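Local coordinates for protein putative transcriptional regulator (Streptomyces coelicolor A3, PDB 2PQQ) that probably binds cAMP through this N-terminal cyclic nucleotide-binding domain and, as a CRP-type transcription factor, probably regulates genes through DNA binding in the full-length protein, at residues Ser29-Ala34 with Val101-Leu106; Leu49-Glu54 with Ser77-Glu82; Ala22-Ser27 with Gln112-Val117; Lys56-Arg61 with Glu68-Val73. One frame throughout, in Å; residues are numbered along the deposited sequence.

Interaction 1: Ser29-Ala34 with Val101-Leu106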
loop_
_atom_site.group_PDB
_atom_site.type_symbol
_atom_site.label_atom_id
_atom_site.label_comp_id
_atom_site.label_asym_id
_atom_site.label_seq_id
_atom_site.Cartn_x
_atom_site.Cartn_y
_atom_site.Cartn_z
ATOM N N SER A 29 -24.571 8.529 -20.047
ATOM C CA SER A 29 -24.985 7.956 -21.321
ATOM C C SER A 29 -24.996 6.432 -21.306
ATOM O O SER A 29 -24.187 5.791 -20.605
ATOM C CB SER A 29 -24.158 8.519 -22.481
ATOM O OG SER A 29 -22.841 8.809 -22.068
ATOM N N GLU A 30 -25.952 5.861 -22.038
ATOM C CA GLU A 30 -26.127 4.420 -22.138
ATOM C C GLU A 30 -25.129 3.879 -23.151
ATOM O O GLU A 30 -24.928 4.476 -24.202
ATOM C CB GLU A 30 -27.540 4.095 -22.633
ATOM C CG GLU A 30 -28.496 3.583 -21.571
ATOM C CD GLU A 30 -28.350 2.081 -21.364
ATOM O OE1 GLU A 30 -27.383 1.671 -20.668
ATOM O OE2 GLU A 30 -29.202 1.320 -21.902
ATOM N N VAL A 31 -24.486 2.770 -22.809
ATOM C CA VAL A 31 -23.604 2.050 -23.723
ATOM C C VAL A 31 -24.079 0.575 -23.734
ATOM O O VAL A 31 -24.432 0.036 -22.690
ATOM C CB VAL A 31 -22.104 2.186 -23.279
ATOM C CG1 VAL A 31 -21.197 1.380 -24.175
ATOM C CG2 VAL A 31 -21.658 3.652 -23.285
ATOM N N THR A 32 -24.134 -0.060 -24.902
ATOM C CA THR A 32 -24.441 -1.492 -24.951
ATOM C C THR A 32 -23.437 -2.213 -25.846
ATOM O O THR A 32 -23.121 -1.766 -26.946
ATOM C CB THR A 32 -25.947 -1.785 -25.325
ATOM O OG1 THR A 32 -26.117 -3.148 -25.769
ATOM C CG2 THR A 32 -26.420 -0.845 -26.408
ATOM N N LEU A 33 -22.902 -3.305 -25.324
ATOM C CA LEU A 33 -21.900 -4.085 -26.006
ATOM C C LEU A 33 -22.490 -5.448 -26.323
ATOM O O LEU A 33 -23.219 -5.993 -25.511
ATOM C CB LEU A 33 -20.699 -4.292 -25.088
ATOM C CG LEU A 33 -20.000 -3.108 -24.466
ATOM C CD1 LEU A 33 -18.912 -3.617 -23.521
ATOM C CD2 LEU A 33 -19.424 -2.283 -25.583
ATOM N N ALA A 34 -22.177 -5.975 -27.501
ATOM C CA ALA A 34 -22.383 -7.391 -27.798
ATOM C C ALA A 34 -21.199 -8.192 -27.259
ATOM O O ALA A 34 -20.109 -7.651 -27.049
ATOM C CB ALA A 34 -22.513 -7.614 -29.295
ATOM N N VAL A 101 -23.709 -6.734 -22.720
ATOM C CA VAL A 101 -23.456 -5.828 -21.607
ATOM C C VAL A 101 -24.149 -4.481 -21.836
ATOM O O VAL A 101 -24.180 -3.969 -22.955
ATOM C CB VAL A 101 -21.932 -5.569 -21.388
ATOM C CG1 VAL A 101 -21.691 -4.693 -20.155
ATOM C CG2 VAL A 101 -21.159 -6.898 -21.247
ATOM N N LYS A 102 -24.695 -3.923 -20.765
ATOM C CA LYS A 102 -25.144 -2.538 -20.761
ATOM C C LYS A 102 -24.432 -1.825 -19.625
ATOM O O LYS A 102 -24.180 -2.419 -18.556
ATOM C CB LYS A 102 -26.660 -2.449 -20.595
ATOM C CG LYS A 102 -27.443 -2.891 -21.822
ATOM C CD LYS A 102 -28.955 -2.808 -21.594
ATOM C CE LYS A 102 -29.742 -3.630 -22.609
ATOM N NZ LYS A 102 -29.556 -3.151 -24.024
ATOM N N LEU A 103 -24.068 -0.569 -19.888
ATOM C CA LEU A 103 -23.345 0.269 -18.941
ATOM C C LEU A 103 -23.895 1.695 -18.978
ATOM O O LEU A 103 -24.493 2.111 -19.976
ATOM C CB LEU A 103 -21.844 0.344 -19.276
ATOM C CG LEU A 103 -21.045 -0.890 -19.716
ATOM C CD1 LEU A 103 -20.907 -0.887 -21.214
ATOM C CD2 LEU A 103 -19.679 -0.864 -19.086
ATOM N N LEU A 104 -23.668 2.430 -17.897
ATOM C CA LEU A 104 -23.917 3.869 -17.885
ATOM C C LEU A 104 -22.558 4.541 -17.761
ATOM O O LEU A 104 -21.764 4.134 -16.927
ATOM C CB LEU A 104 -24.798 4.225 -16.690
ATOM C CG LEU A 104 -26.256 3.790 -16.882
ATOM C CD1 LEU A 104 -27.060 3.995 -15.589
ATOM C CD2 LEU A 104 -26.890 4.538 -18.056
ATOM N N ALA A 105 -22.290 5.546 -18.577
ATOM C CA ALA A 105 -20.969 6.182 -18.596
ATOM C C ALA A 105 -21.047 7.632 -18.155
ATOM O O ALA A 105 -21.978 8.348 -18.531
ATOM C CB ALA A 105 -20.392 6.102 -20.005
ATOM N N LEU A 106 -20.074 8.088 -17.373
ATOM C CA LEU A 106 -19.967 9.528 -17.074
ATOM C C LEU A 106 -18.578 9.994 -17.495
ATOM O O LEU A 106 -17.589 9.416 -17.061
ATOM C CB LEU A 106 -20.221 9.799 -15.577
ATOM C CG LEU A 106 -20.334 11.273 -15.111
ATOM C CD1 LEU A 106 -21.632 11.970 -15.602
ATOM C CD2 LEU A 106 -20.178 11.420 -13.591
#
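Ser29, Val31 and Leu33 form antiparallel hydrogen-bonded pairs with Ala105, Leu103 and Val101, joining the first and last strands of the cyclic nucleotide-binding jelly roll. Each of these pairs makes two N-H to O=C bonds; Val101 N to Leu33 O is the straightest, at 175°. Between them, in the non-hydrogen-bonded pairs, CA-H groups close on carbonyls, as Thr32 CA does on Val101 O at 3.2 Å.

Apolar contacts gather on the face of Val31, Leu33 and Leu103. The Leu103 methyl CD1 is the meeting point: Val31 CG1 touches it at 3.7 Å and Leu33 CG at 4.0 Å. Beside them, the CB atoms of Leu33 and Val101 lie 4.1 Å apart, their side chains pointing the same way.

On the other face, Lys102 runs alongside Thr32 and bends at its last torsion (chi4 -62°), which brings NZ to 3.9 Å from Thr32 OG1, too long for a bond. Glu30 OE2 lies 5.0 Å from Lys102 NZ, where a weak long-range attraction is likely. A methionine in place of Lys102 would probably deprive the Glu30 carboxylate of this nearby positive charge. Glu30 CG meets the Leu104 methyl CD2 at 4.0 Å.

Interaction 2: Leu49-Glu54 with Ser77-Glu82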
loop_
_atom_site.group_PDB
_atom_site.type_symbol
_atom_site.label_atom_id
_atom_site.label_comp_id
_atom_site.label_asym_id
_atom_site.label_seq_id
_atom_site.Cartn_x
_atom_site.Cartn_y
_atom_site.Cartn_z
ATOM N N LEU A 49 -15.883 7.089 -16.591
ATOM C CA LEU A 49 -16.231 6.073 -15.642
ATOM C C LEU A 49 -17.440 5.329 -16.152
ATOM O O LEU A 49 -18.233 5.916 -16.803
ATOM C CB LEU A 49 -16.587 6.795 -14.370
ATOM C CG LEU A 49 -17.456 6.285 -13.263
ATOM C CD1 LEU A 49 -17.225 7.115 -12.071
ATOM C CD2 LEU A 49 -18.855 6.296 -13.634
ATOM N N TYR A 50 -17.551 4.041 -15.871
ATOM C CA TYR A 50 -18.738 3.272 -16.256
ATOM C C TYR A 50 -19.286 2.578 -15.019
ATOM O O TYR A 50 -18.526 2.211 -14.121
ATOM C CB TYR A 50 -18.417 2.194 -17.311
ATOM C CG TYR A 50 -17.802 2.674 -18.609
ATOM C CD1 TYR A 50 -18.591 2.893 -19.747
ATOM C CD2 TYR A 50 -16.420 2.883 -18.712
ATOM C CE1 TYR A 50 -18.005 3.366 -20.955
ATOM C CE2 TYR A 50 -15.828 3.326 -19.914
ATOM C CZ TYR A 50 -16.625 3.577 -21.015
ATOM O OH TYR A 50 -16.017 3.973 -22.201
ATOM N N VAL A 51 -20.573 2.346 -14.971
ATOM C CA VAL A 51 -21.175 1.451 -14.007
ATOM C C VAL A 51 -21.831 0.393 -14.843
ATOM O O VAL A 51 -22.577 0.706 -15.708
ATOM C CB VAL A 51 -22.218 2.178 -13.151
ATOM C CG1 VAL A 51 -22.973 1.233 -12.321
ATOM C CG2 VAL A 51 -21.576 3.229 -12.290
ATOM N N VAL A 52 -21.427 -0.850 -14.668
ATOM C CA VAL A 52 -22.058 -1.930 -15.423
ATOM C C VAL A 52 -23.475 -2.122 -14.866
ATOM O O VAL A 52 -23.646 -2.282 -13.649
ATOM C CB VAL A 52 -21.258 -3.281 -15.302
ATOM C CG1 VAL A 52 -22.042 -4.436 -15.909
ATOM C CG2 VAL A 52 -19.922 -3.168 -15.973
ATOM N N THR A 53 -24.484 -2.152 -15.734
ATOM C CA THR A 53 -25.848 -2.414 -15.254
ATOM C C THR A 53 -26.373 -3.830 -15.593
ATOM O O THR A 53 -27.326 -4.315 -14.971
ATOM C CB THR A 53 -26.837 -1.316 -15.695
ATOM O OG1 THR A 53 -26.999 -1.362 -17.112
ATOM C CG2 THR A 53 -26.297 0.078 -15.317
ATOM N N GLU A 54 -25.754 -4.478 -16.571
ATOM C CA GLU A 54 -26.013 -5.902 -16.846
ATOM C C GLU A 54 -24.896 -6.491 -17.690
ATOM O O GLU A 54 -24.246 -5.777 -18.467
ATOM C CB GLU A 54 -27.373 -6.135 -17.523
ATOM C CG GLU A 54 -27.596 -5.425 -18.850
ATOM C CD GLU A 54 -29.023 -5.618 -19.383
ATOM O OE1 GLU A 54 -29.988 -5.095 -18.766
ATOM O OE2 GLU A 54 -29.182 -6.285 -20.429
ATOM N N SER A 77 -23.550 -3.291 -11.233
ATOM C CA SER A 77 -23.354 -2.349 -10.115
ATOM C C SER A 77 -21.895 -2.042 -9.784
ATOM O O SER A 77 -21.628 -1.293 -8.852
ATOM C CB SER A 77 -24.126 -2.800 -8.851
ATOM O OG SER A 77 -23.261 -3.462 -7.942
ATOM N N GLU A 78 -20.954 -2.615 -10.537
ATOM C CA GLU A 78 -19.533 -2.375 -10.301
ATOM C C GLU A 78 -18.954 -1.366 -11.301
ATOM O O GLU A 78 -19.437 -1.243 -12.433
ATOM C CB GLU A 78 -18.745 -3.679 -10.371
ATOM C CG GLU A 78 -19.099 -4.686 -9.262
ATOM C CD GLU A 78 -18.473 -6.041 -9.478
ATOM O OE1 GLU A 78 -19.236 -7.020 -9.621
ATOM O OE2 GLU A 78 -17.226 -6.147 -9.479
ATOM N N LEU A 79 -17.894 -0.674 -10.882
ATOM C CA LEU A 79 -17.342 0.421 -11.653
ATOM C C LEU A 79 -16.141 0.018 -12.504
ATOM O O LEU A 79 -15.367 -0.859 -12.128
ATOM C CB LEU A 79 -16.951 1.570 -10.717
ATOM C CG LEU A 79 -18.037 2.563 -10.291
ATOM C CD1 LEU A 79 -19.319 1.865 -9.870
ATOM C CD2 LEU A 79 -17.488 3.419 -9.155
ATOM N N ILE A 80 -15.993 0.698 -13.637
ATOM C CA ILE A 80 -14.821 0.572 -14.501
ATOM C C ILE A 80 -14.317 1.980 -14.742
ATOM O O ILE A 80 -15.127 2.897 -15.032
ATOM C CB ILE A 80 -15.177 -0.149 -15.850
ATOM C CG1 ILE A 80 -15.905 -1.484 -15.587
ATOM C CG2 ILE A 80 -13.934 -0.386 -16.693
ATOM C CD1 ILE A 80 -16.378 -2.248 -16.873
ATOM N N GLY A 81 -13.006 2.179 -14.570
ATOM C CA GLY A 81 -12.339 3.448 -14.913
ATOM C C GLY A 81 -12.716 4.632 -14.030
ATOM O O GLY A 81 -12.702 5.780 -14.469
ATOM N N GLU A 82 -13.016 4.343 -12.770
ATOM C CA GLU A 82 -13.511 5.329 -11.797
ATOM C C GLU A 82 -12.720 6.635 -11.773
ATOM O O GLU A 82 -13.303 7.707 -11.936
ATOM C CB GLU A 82 -13.502 4.731 -10.387
ATOM C CG GLU A 82 -14.064 5.686 -9.360
ATOM C CD GLU A 82 -13.704 5.333 -7.934
ATOM O OE1 GLU A 82 -13.392 4.147 -7.632
ATOM O OE2 GLU A 82 -13.769 6.275 -7.118
#
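Tyr50 and Ile80 form an antiparallel hydrogen-bonded pair, with Tyr50 N to Ile80 O at 2.8 Å, and the pairing runs on through the non-hydrogen-bonded Val51 and Leu79. Beyond these, Val52 is held through both its backbone N and its backbone O: the N donates to Glu78 O at 3.0 Å, nearly in line with the carbonyl, while the O accepts from Ser77 N.

On one face Val51 and Leu79 lie side by side, the methyls Val51 CG2 and Leu79 CD1 meeting at 3.6 Å. On the other, Ile80 reaches along the sheet. Its CG1 stands anti to the carbonyl carbon (chi1 -52°) and the chain then extends, setting CD1 at 3.8 Å against Val52 CG2. The Tyr50 ring turns its CD2 edge to Ile80 O, which lies near the ring plane. At the far end, Leu49 CD1 rests at 4.0 Å from Glu82 O.

Asp147 of a second subunit accepts a bond from Glu82 N. Within the jelly roll, strand 45-54 has strand 101-107 as its other neighbour here. Ile80 and Tyr50 pack on Leu39 and Phe40 of strand 38-40, and Glu82 forms a salt bridge with Arg132 of helix 120-139.

Interaction 3: Ala22-Ser27 with Gln112-Val117. With FMT (formic acid), chain E.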
loop_
_atom_site.group_PDB
_atom_site.type_symbol
_atom_site.label_atom_id
_atom_site.label_comp_id
_atom_site.label_asym_id
_atom_site.label_seq_id
_atom_site.Cartn_x
_atom_site.Cartn_y
_atom_site.Cartn_z
ATOM N N ALA A 22 -30.233 11.298 -8.919
ATOM C CA ALA A 22 -31.035 11.602 -10.104
ATOM C C ALA A 22 -30.243 12.444 -11.136
ATOM O O ALA A 22 -30.290 12.161 -12.344
ATOM C CB ALA A 22 -32.348 12.285 -9.693
ATOM N N GLU A 23 -29.491 13.437 -10.656
ATOM C CA GLU A 23 -28.686 14.309 -11.518
ATOM C C GLU A 23 -27.581 13.521 -12.222
ATOM O O GLU A 23 -27.374 13.674 -13.419
ATOM C CB GLU A 23 -28.040 15.441 -10.717
ATOM C CG GLU A 23 -29.023 16.369 -9.989
ATOM C CD GLU A 23 -28.322 17.272 -8.959
ATOM O OE1 GLU A 23 -27.223 16.915 -8.484
ATOM O OE2 GLU A 23 -28.867 18.342 -8.637
ATOM N N LEU A 24 -26.872 12.714 -11.437
ATOM C CA LEU A 24 -25.896 11.730 -11.920
ATOM C C LEU A 24 -26.480 10.878 -13.041
ATOM O O LEU A 24 -25.881 10.778 -14.116
ATOM C CB LEU A 24 -25.447 10.837 -10.766
ATOM C CG LEU A 24 -24.473 9.701 -11.114
ATOM C CD1 LEU A 24 -23.174 10.179 -11.900
ATOM C CD2 LEU A 24 -24.140 8.938 -9.825
ATOM N N ARG A 25 -27.637 10.271 -12.792
ATOM C CA ARG A 25 -28.295 9.418 -13.784
ATOM C C ARG A 25 -28.648 10.158 -15.067
ATOM O O ARG A 25 -28.371 9.658 -16.156
ATOM C CB ARG A 25 -29.544 8.738 -13.204
ATOM C CG ARG A 25 -30.310 7.877 -14.198
ATOM C CD ARG A 25 -29.413 6.827 -14.823
ATOM N NE ARG A 25 -30.079 6.044 -15.869
ATOM C CZ ARG A 25 -29.955 6.263 -17.170
ATOM N NH1 ARG A 25 -29.208 7.275 -17.614
ATOM N NH2 ARG A 25 -30.577 5.474 -18.030
ATOM N N ALA A 26 -29.222 11.358 -14.946
ATOM C CA ALA A 26 -29.585 12.148 -16.136
ATOM C C ALA A 26 -28.334 12.544 -16.935
ATOM O O ALA A 26 -28.385 12.690 -18.158
ATOM C CB ALA A 26 -30.360 13.385 -15.740
ATOM N N SER A 27 -27.219 12.698 -16.226
ATOM C CA SER A 27 -25.948 13.122 -16.850
ATOM C C SER A 27 -25.253 12.027 -17.620
ATOM O O SER A 27 -24.404 12.309 -18.466
ATOM C CB SER A 27 -25.013 13.662 -15.784
ATOM O OG SER A 27 -25.521 14.897 -15.332
ATOM N N GLN A 112 -18.254 19.259 -14.970
ATOM C CA GLN A 112 -18.470 20.684 -14.755
ATOM C C GLN A 112 -19.943 21.128 -14.817
ATOM O O GLN A 112 -20.394 21.891 -13.947
ATOM C CB GLN A 112 -17.637 21.542 -15.733
ATOM C CG GLN A 112 -17.348 22.881 -15.154
ATOM C CD GLN A 112 -16.930 22.755 -13.697
ATOM O OE1 GLN A 112 -17.658 23.157 -12.787
ATOM N NE2 GLN A 112 -15.780 22.161 -13.468
ATOM N N PRO A 113 -20.695 20.689 -15.848
ATOM C CA PRO A 113 -22.105 21.086 -15.859
ATOM C C PRO A 113 -22.851 20.563 -14.630
ATOM O O PRO A 113 -23.742 21.222 -14.138
ATOM C CB PRO A 113 -22.645 20.412 -17.118
ATOM C CG PRO A 113 -21.423 20.271 -18.002
ATOM C CD PRO A 113 -20.362 19.876 -17.028
ATOM N N TRP A 114 -22.513 19.364 -14.173
ATOM C CA TRP A 114 -23.183 18.826 -13.002
ATOM C C TRP A 114 -22.840 19.655 -11.773
ATOM O O TRP A 114 -23.736 20.105 -11.066
ATOM C CB TRP A 114 -22.865 17.347 -12.831
ATOM C CG TRP A 114 -23.518 16.689 -11.651
ATOM C CD1 TRP A 114 -24.653 17.107 -10.949
ATOM C CD2 TRP A 114 -23.098 15.475 -11.044
ATOM N NE1 TRP A 114 -24.924 16.210 -9.936
ATOM C CE2 TRP A 114 -24.002 15.194 -9.989
ATOM C CE3 TRP A 114 -22.044 14.585 -11.292
ATOM C CZ2 TRP A 114 -23.867 14.067 -9.177
ATOM C CZ3 TRP A 114 -21.914 13.461 -10.479
ATOM C CH2 TRP A 114 -22.816 13.226 -9.428
ATOM N N LEU A 115 -21.551 19.920 -11.555
ATOM C CA LEU A 115 -21.133 20.773 -10.424
ATOM C C LEU A 115 -21.745 22.170 -10.473
ATOM O O LEU A 115 -22.082 22.726 -9.432
ATOM C CB LEU A 115 -19.608 20.866 -10.300
ATOM C CG LEU A 115 -18.814 19.557 -10.258
ATOM C CD1 LEU A 115 -17.326 19.857 -9.927
ATOM C CD2 LEU A 115 -19.409 18.533 -9.284
ATOM N N ASN A 116 -21.909 22.717 -11.675
ATOM C CA ASN A 116 -22.557 24.021 -11.869
ATOM C C ASN A 116 -24.029 24.033 -11.481
ATOM O O ASN A 116 -24.529 25.027 -10.987
ATOM C CB ASN A 116 -22.429 24.473 -13.327
ATOM C CG ASN A 116 -21.003 24.838 -13.704
ATOM O OD1 ASN A 116 -20.747 25.414 -14.770
ATOM N ND2 ASN A 116 -20.061 24.485 -12.838
ATOM N N VAL A 117 -24.720 22.930 -11.726
ATOM C CA VAL A 117 -26.126 22.791 -11.350
ATOM C C VAL A 117 -26.281 22.517 -9.844
ATOM O O VAL A 117 -27.260 22.941 -9.214
ATOM C CB VAL A 117 -26.776 21.657 -12.196
ATOM C CG1 VAL A 117 -28.039 21.132 -11.571
ATOM C CG2 VAL A 117 -27.024 22.151 -13.622
HETATM C C FMT E . -31.524 3.738 -14.038
HETATM O O1 FMT E . -31.253 3.463 -15.213
HETATM O O2 FMT E . -31.914 4.848 -13.670
#
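The carbonyl oxygen of Glu23 is gripped by two groups of Ser27, the backbone N at 3.0 Å and the hydroxyl OG at 2.9 Å, which arrive from opposite faces of its plane. This fixes the Ser27 hydroxyl against its own helix, where OG comes within 4.4 Å of Trp114 CB.

The bond between the helices is made by the Glu23 side chain. Trp114 NE1 donates to Glu23 OE1 at 2.8 Å, with an N-H...O angle of 159°. OE1 sits in the indole plane, which stands nearly perpendicular to the carboxylate, and the donor meets OE1 from above the carboxylate plane. Trp114 holds CG anti to its backbone N (chi1 -180°), a setting that carries the indole across to helix 22-27. The six-membered ring lies against Leu24: CD1 of the leucine touches Trp114 CZ3 at 3.8 Å and its CB touches Trp114 CH2 at the same distance. Leu24 thus packs on the buried indole while Glu23 satisfies its N-H. Away from this contact, Arg25 NE binds O1 of formic acid at 2.9 Å, probably a crystallisation component.

Segments 22-27 and 112-117 run roughly antiparallel, at 149°, flanking the jelly roll. Leu24, Ser27 and Trp114 pack on Leu106 of strand 101-107, and helix 120-139 adds Val121 against Glu23 and Trp114. Arg118, just beyond helix 111-117, forms a salt bridge with Glu23 OE2.

Interaction 4: Lys56-Arg61 with Glu68-Val73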
loop_
_atom_site.group_PDB
_atom_site.type_symbol
_atom_site.label_atom_id
_atom_site.label_comp_id
_atom_site.label_asym_id
_atom_site.label_seq_id
_atom_site.Cartn_x
_atom_site.Cartn_y
_atom_site.Cartn_z
ATOM N N LYS A 56 -21.285 -9.022 -18.076
ATOM C CA LYS A 56 -19.958 -9.090 -17.487
ATOM C C LYS A 56 -18.915 -8.561 -18.460
ATOM O O LYS A 56 -18.934 -8.902 -19.649
ATOM C CB LYS A 56 -19.633 -10.546 -17.130
ATOM C CG LYS A 56 -20.605 -11.132 -16.112
ATOM C CD LYS A 56 -20.347 -12.612 -15.822
ATOM C CE LYS A 56 -21.246 -13.068 -14.683
ATOM N NZ LYS A 56 -21.524 -11.923 -13.744
ATOM N N VAL A 57 -18.010 -7.739 -17.932
ATOM C CA VAL A 57 -16.853 -7.233 -18.646
ATOM C C VAL A 57 -15.573 -7.788 -17.999
ATOM O O VAL A 57 -15.321 -7.568 -16.814
ATOM C CB VAL A 57 -16.801 -5.682 -18.611
ATOM C CG1 VAL A 57 -15.579 -5.176 -19.321
ATOM C CG2 VAL A 57 -18.054 -5.090 -19.245
ATOM N N LYS A 58 -14.767 -8.505 -18.784
ATOM C CA LYS A 58 -13.457 -8.955 -18.324
ATOM C C LYS A 58 -12.413 -7.873 -18.606
ATOM O O LYS A 58 -12.295 -7.412 -19.735
ATOM C CB LYS A 58 -13.051 -10.254 -19.037
ATOM C CG LYS A 58 -11.655 -10.736 -18.710
ATOM C CD LYS A 58 -11.164 -11.668 -19.800
ATOM C CE LYS A 58 -9.657 -11.762 -19.788
ATOM N NZ LYS A 58 -9.128 -12.976 -19.115
ATOM N N LEU A 59 -11.676 -7.467 -17.580
ATOM C CA LEU A 59 -10.556 -6.554 -17.768
ATOM C C LEU A 59 -9.258 -7.364 -17.888
ATOM O O LEU A 59 -9.061 -8.314 -17.129
ATOM C CB LEU A 59 -10.478 -5.536 -16.622
ATOM C CG LEU A 59 -11.584 -4.476 -16.511
ATOM C CD1 LEU A 59 -11.459 -3.723 -15.210
ATOM C CD2 LEU A 59 -11.510 -3.509 -17.672
ATOM N N HIS A 60 -8.419 -7.033 -18.880
ATOM C CA HIS A 60 -7.142 -7.752 -19.105
ATOM C C HIS A 60 -6.010 -6.854 -19.651
ATOM O O HIS A 60 -6.259 -5.808 -20.260
ATOM C CB HIS A 60 -7.331 -9.002 -19.983
ATOM C CG HIS A 60 -8.074 -8.743 -21.255
ATOM N ND1 HIS A 60 -7.439 -8.493 -22.453
ATOM C CD2 HIS A 60 -9.402 -8.657 -21.508
ATOM C CE1 HIS A 60 -8.342 -8.284 -23.393
ATOM N NE2 HIS A 60 -9.541 -8.363 -22.844
ATOM N N ARG A 61 -4.770 -7.307 -19.448
ATOM C CA ARG A 61 -3.564 -6.528 -19.722
ATOM C C ARG A 61 -2.535 -7.419 -20.435
ATOM O O ARG A 61 -2.447 -8.623 -20.161
ATOM C CB ARG A 61 -3.019 -5.981 -18.396
ATOM C CG ARG A 61 -1.819 -5.041 -18.489
ATOM C CD ARG A 61 -1.546 -4.362 -17.137
ATOM N NE ARG A 61 -2.689 -3.569 -16.677
ATOM C CZ ARG A 61 -3.011 -3.362 -15.400
ATOM N NH1 ARG A 61 -2.283 -3.893 -14.427
ATOM N NH2 ARG A 61 -4.080 -2.634 -15.097
ATOM N N GLU A 68 -2.740 -12.038 -23.023
ATOM C CA GLU A 68 -3.575 -11.207 -22.157
ATOM C C GLU A 68 -3.741 -11.882 -20.803
ATOM O O GLU A 68 -4.210 -13.025 -20.724
ATOM C CB GLU A 68 -4.947 -10.959 -22.793
ATOM C CG GLU A 68 -4.895 -10.212 -24.110
ATOM C CD GLU A 68 -4.311 -8.821 -23.955
ATOM O OE1 GLU A 68 -3.313 -8.518 -24.646
ATOM O OE2 GLU A 68 -4.837 -8.045 -23.121
ATOM N N ASN A 69 -3.336 -11.187 -19.745
ATOM C CA ASN A 69 -3.577 -11.663 -18.387
ATOM C C ASN A 69 -4.894 -11.112 -17.861
ATOM O O ASN A 69 -5.141 -9.916 -17.954
ATOM C CB ASN A 69 -2.442 -11.248 -17.448
ATOM C CG ASN A 69 -2.504 -11.953 -16.095
ATOM O OD1 ASN A 69 -2.481 -13.183 -16.014
ATOM N ND2 ASN A 69 -2.552 -11.170 -15.026
HETATM N N MSE A 70 -5.713 -11.998 -17.301
HETATM C CA MSE A 70 -6.964 -11.634 -16.646
HETATM C C MSE A 70 -6.706 -10.734 -15.431
HETATM O O MSE A 70 -5.856 -11.021 -14.597
HETATM C CB MSE A 70 -7.724 -12.911 -16.246
HETATM C CG MSE A 70 -9.183 -12.716 -15.811
HETATM SE SE MSE A 70 -9.262 -11.928 -14.040
HETATM C CE MSE A 70 -10.984 -12.534 -13.408
ATOM N N LEU A 71 -7.465 -9.648 -15.337
ATOM C CA LEU A 71 -7.295 -8.669 -14.269
ATOM C C LEU A 71 -8.501 -8.596 -13.323
ATOM O O LEU A 71 -8.341 -8.496 -12.105
ATOM C CB LEU A 71 -7.032 -7.306 -14.898
ATOM C CG LEU A 71 -6.141 -6.314 -14.177
ATOM C CD1 LEU A 71 -5.205 -5.743 -15.213
ATOM C CD2 LEU A 71 -6.975 -5.229 -13.513
ATOM N N ALA A 72 -9.706 -8.638 -13.897
ATOM C CA ALA A 72 -10.963 -8.619 -13.142
ATOM C C ALA A 72 -12.120 -9.052 -14.034
ATOM O O ALA A 72 -12.012 -9.017 -15.261
ATOM C CB ALA A 72 -11.226 -7.215 -12.572
ATOM N N VAL A 73 -13.220 -9.473 -13.418
ATOM C CA VAL A 73 -14.493 -9.637 -14.131
ATOM C C VAL A 73 -15.519 -8.742 -13.442
ATOM O O VAL A 73 -15.825 -8.918 -12.258
ATOM C CB VAL A 73 -14.992 -11.108 -14.190
ATOM C CG1 VAL A 73 -16.400 -11.174 -14.790
ATOM C CG2 VAL A 73 -14.045 -11.973 -15.008
#
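Strands 57-62 and 68-74 form a beta hairpin of the cyclic nucleotide-binding domain, interrupted by a classic bulge in which Leu71 and Ala72 both face Leu59. Leu59 O takes a 2.7 Å bond from Leu71 N and a weak one from Ala72 N, while Leu59 N donates to Ala72 O. After this shift, Arg61 and Asn69 pair through two backbone bonds.

Near the turn, His60 ND1 donates to Glu68 OE2 at 2.7 Å (163°). The oxygen lies close to the imidazole plane and is met on its anti side, with ring and carboxylate planes 80° apart. The Glu68 chain folds at chi2 (-62°), curling the carboxylate back to the ring edge. An alanine for His60 would probably leave Glu68 OE2 and Thr96 OG1 without this partner, the carboxylate then held through OE1 by Thr62 OG1. On the same face Lys58 NZ packs 3.2 Å from CB of selenomethionine Met70.

On the other, Leu71 CD1 sits over the centre of the Arg61 guanidinium, 3.2 Å from CZ; Arg61 NE bonds to Thr92 O.

Held also by Thr96 OG1 at NE2, the His60 imidazole has its rotation fixed, and the carboxylate would be expected to stabilise a protonated ring.

Overall arrangement
From the N terminus, helix 18-27 opens the longest loop, which interaction 3 closes at helix 111-117. Strand 29-33 follows directly, and interaction 1 pairs it with strand 101-107, nested just inside. Within that loop, interaction 2 joins strand 45-54 to 77-82, and innermost lies the short hairpin of interaction 4. The four closures are therefore nested without crossing. Interactions 1 and 2 share a sheet through neighbouring strands 101-107 and 45-54, the two interactions' centres lying about 9 Å apart. Ile80 packs on Val57 and Leu59, linking that sheet to the hairpin, and Leu106 meets the helices. Interactions 3 and 4 lie on opposite sides of the chain's centre, their own centres about 30 Å apart.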